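Local coordinates for protein type I modular polyketide synthase (Streptomyces albus subsp. albus, PDB 6IYT) that probably loads an extender unit such as ethylmalonyl from coenzyme A onto the acyl carrier protein during salinomycin assembly, acting as an acyltransferase domain, at residues His90-Leu95 against Glu107-Ala112. Sequence-based numbering, arbitrary orientation.
Sequences HRAVVL and EAPDVA
Val93 and Val111 form an antiparallel hydrogen-bonded pair, joined by Val93 N to Val111 O at 2.8 Å and a longer return bond, Val111 N to Val93 O, at 3.3 Å. Ala92 and Ala112 make the adjoining non-hydrogen-bonded pair, where Ala92 CA lies 3.2 Å from Val111 O in a CA-H...O contact. Toward Leu95 a classic beta bulge breaks the register, Asp110 and Val111 both facing Val93. Beyond it a side chain replaces the backbone as acceptor: Leu95 N donates to Asp110 OD1 (2.8 Å) from 52° above the carboxylate plane. Asp110 CG stands anti to its carbonyl carbon (chi1 -58°), which brings OD1 to Leu95 N. OD2 forms a salt bridge with Arg429; a water donating to Leu95 O also comes unusually, doubtfully close to OD2. Pro109 CB meets Ala92 CB at 3.9 Å and the CG2 branch of Val94 at 4.0 Å. This is structural packing in a small sheet outlying the acyltransferase core, consistent with the linker subdomain that precedes it in modular polyketide synthases. There strand 90-96 runs between 43-49 and edge strand 111-114; Ala92 and Pro109 pack against helix 52-67, Val93 and Leu95 against helix 428-439.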
loop_
_atom_site.group_PDB
_atom_site.type_symbol
_atom_site.label_atom_id
_atom_site.label_comp_id
_atom_site.label_asym_id
_atom_site.label_seq_id
_atom_site.Cartn_x
_atom_site.Cartn_y
_atom_site.Cartn_z
ATOM N N HIS A 90 9.552 -1.816 -24.460
ATOM C CA HIS A 90 10.076 -2.990 -23.766
ATOM C C HIS A 90 11.159 -2.524 -22.795
ATOM O O HIS A 90 12.131 -1.842 -23.205
ATOM C CB HIS A 90 10.682 -3.983 -24.764
ATOM C CG HIS A 90 9.671 -4.636 -25.659
ATOM N ND1 HIS A 90 9.324 -5.962 -25.533
ATOM C CD2 HIS A 90 8.831 -4.113 -26.584
ATOM C CE1 HIS A 90 8.365 -6.247 -26.402
ATOM N NE2 HIS A 90 8.041 -5.141 -27.041
ATOM N N ARG A 91 11.022 -2.908 -21.531
ATOM C CA ARG A 91 11.757 -2.232 -20.469
ATOM C C ARG A 91 12.356 -3.211 -19.500
ATOM O O ARG A 91 11.794 -4.253 -19.240
ATOM C CB ARG A 91 10.813 -1.267 -19.735
ATOM C CG ARG A 91 10.315 -0.125 -20.604
ATOM C CD ARG A 91 9.331 0.747 -19.850
ATOM N NE ARG A 91 8.830 1.781 -20.708
ATOM C CZ ARG A 91 8.113 2.834 -20.329
ATOM N NH1 ARG A 91 7.674 2.954 -19.083
ATOM N NH2 ARG A 91 7.661 3.693 -21.274
ATOM N N ALA A 92 13.526 -2.871 -18.976
ATOM C CA ALA A 92 14.126 -3.625 -17.902
ATOM C C ALA A 92 14.821 -2.708 -16.932
ATOM O O ALA A 92 15.304 -1.625 -17.314
ATOM C CB ALA A 92 15.104 -4.649 -18.440
ATOM N N VAL A 93 14.985 -3.194 -15.703
ATOM C CA VAL A 93 15.764 -2.504 -14.710
ATOM C C VAL A 93 16.711 -3.485 -14.031
ATOM O O VAL A 93 16.307 -4.562 -13.591
ATOM C CB VAL A 93 14.875 -1.853 -13.676
ATOM C CG1 VAL A 93 15.699 -1.147 -12.623
ATOM C CG2 VAL A 93 13.860 -0.920 -14.355
ATOM N N VAL A 94 17.970 -3.093 -13.960
ATOM C CA VAL A 94 18.970 -3.795 -13.194
ATOM C C VAL A 94 19.295 -3.013 -11.919
ATOM O O VAL A 94 19.470 -1.798 -11.977
ATOM C CB VAL A 94 20.276 -3.931 -14.038
ATOM C CG1 VAL A 94 21.271 -4.801 -13.334
ATOM C CG2 VAL A 94 19.952 -4.519 -15.398
ATOM N N LEU A 95 19.527 -3.739 -10.821
ATOM C CA LEU A 95 19.885 -3.136 -9.527
ATOM C C LEU A 95 21.216 -3.653 -9.035
ATOM O O LEU A 95 21.539 -4.824 -9.226
ATOM C CB LEU A 95 18.819 -3.425 -8.484
ATOM C CG LEU A 95 17.381 -3.027 -8.853
ATOM C CD1 LEU A 95 16.461 -3.468 -7.741
ATOM C CD2 LEU A 95 17.265 -1.540 -9.079
ATOM N N GLU A 107 22.698 -9.412 -17.770
ATOM C CA GLU A 107 22.436 -10.734 -18.292
ATOM C C GLU A 107 21.126 -11.294 -17.770
ATOM O O GLU A 107 20.527 -12.150 -18.405
ATOM C CB GLU A 107 23.588 -11.688 -17.949
ATOM C CG GLU A 107 24.851 -11.462 -18.770
ATOM C CD GLU A 107 26.124 -11.814 -18.009
ATOM O OE1 GLU A 107 26.030 -12.156 -16.805
ATOM O OE2 GLU A 107 27.230 -11.681 -18.596
ATOM N N ALA A 108 20.632 -10.748 -16.662
ATOM C CA ALA A 108 19.382 -11.243 -16.064
ATOM C C ALA A 108 18.714 -10.187 -15.216
ATOM O O ALA A 108 18.846 -10.196 -13.986
ATOM C CB ALA A 108 19.662 -12.466 -15.214
ATOM N N PRO A 109 18.085 -9.211 -15.858
ATOM C CA PRO A 109 17.683 -8.047 -15.089
ATOM C C PRO A 109 16.716 -8.391 -13.961
ATOM O O PRO A 109 15.878 -9.301 -14.099
ATOM C CB PRO A 109 16.989 -7.175 -16.128
ATOM C CG PRO A 109 17.710 -7.512 -17.396
ATOM C CD PRO A 109 17.966 -8.988 -17.303
ATOM N N ASP A 110 16.718 -7.579 -12.943
ATOM C CA ASP A 110 15.833 -7.795 -11.788
ATOM C C ASP A 110 14.335 -7.721 -12.140
ATOM O O ASP A 110 13.534 -8.527 -11.660
ATOM C CB ASP A 110 16.188 -6.802 -10.684
ATOM C CG ASP A 110 17.670 -6.915 -10.240
ATOM O OD1 ASP A 110 18.564 -6.373 -10.955
ATOM O OD2 ASP A 110 17.945 -7.502 -9.151
ATOM N N VAL A 111 13.970 -6.786 -12.997
ATOM C CA VAL A 111 12.579 -6.565 -13.373
ATOM C C VAL A 111 12.555 -6.277 -14.857
ATOM O O VAL A 111 13.402 -5.515 -15.364
ATOM C CB VAL A 111 11.972 -5.340 -12.614
ATOM C CG1 VAL A 111 10.524 -5.182 -12.950
ATOM C CG2 VAL A 111 12.114 -5.519 -11.116
ATOM N N ALA A 112 11.621 -6.892 -15.557
ATOM C CA ALA A 112 11.427 -6.631 -16.974
ATOM C C ALA A 112 9.971 -6.664 -17.295
ATOM O O ALA A 112 9.188 -7.400 -16.657
ATOM C CB ALA A 112 12.180 -7.632 -17.826
HETATM O O HOH W 1 20.365 -7.315 -8.407
#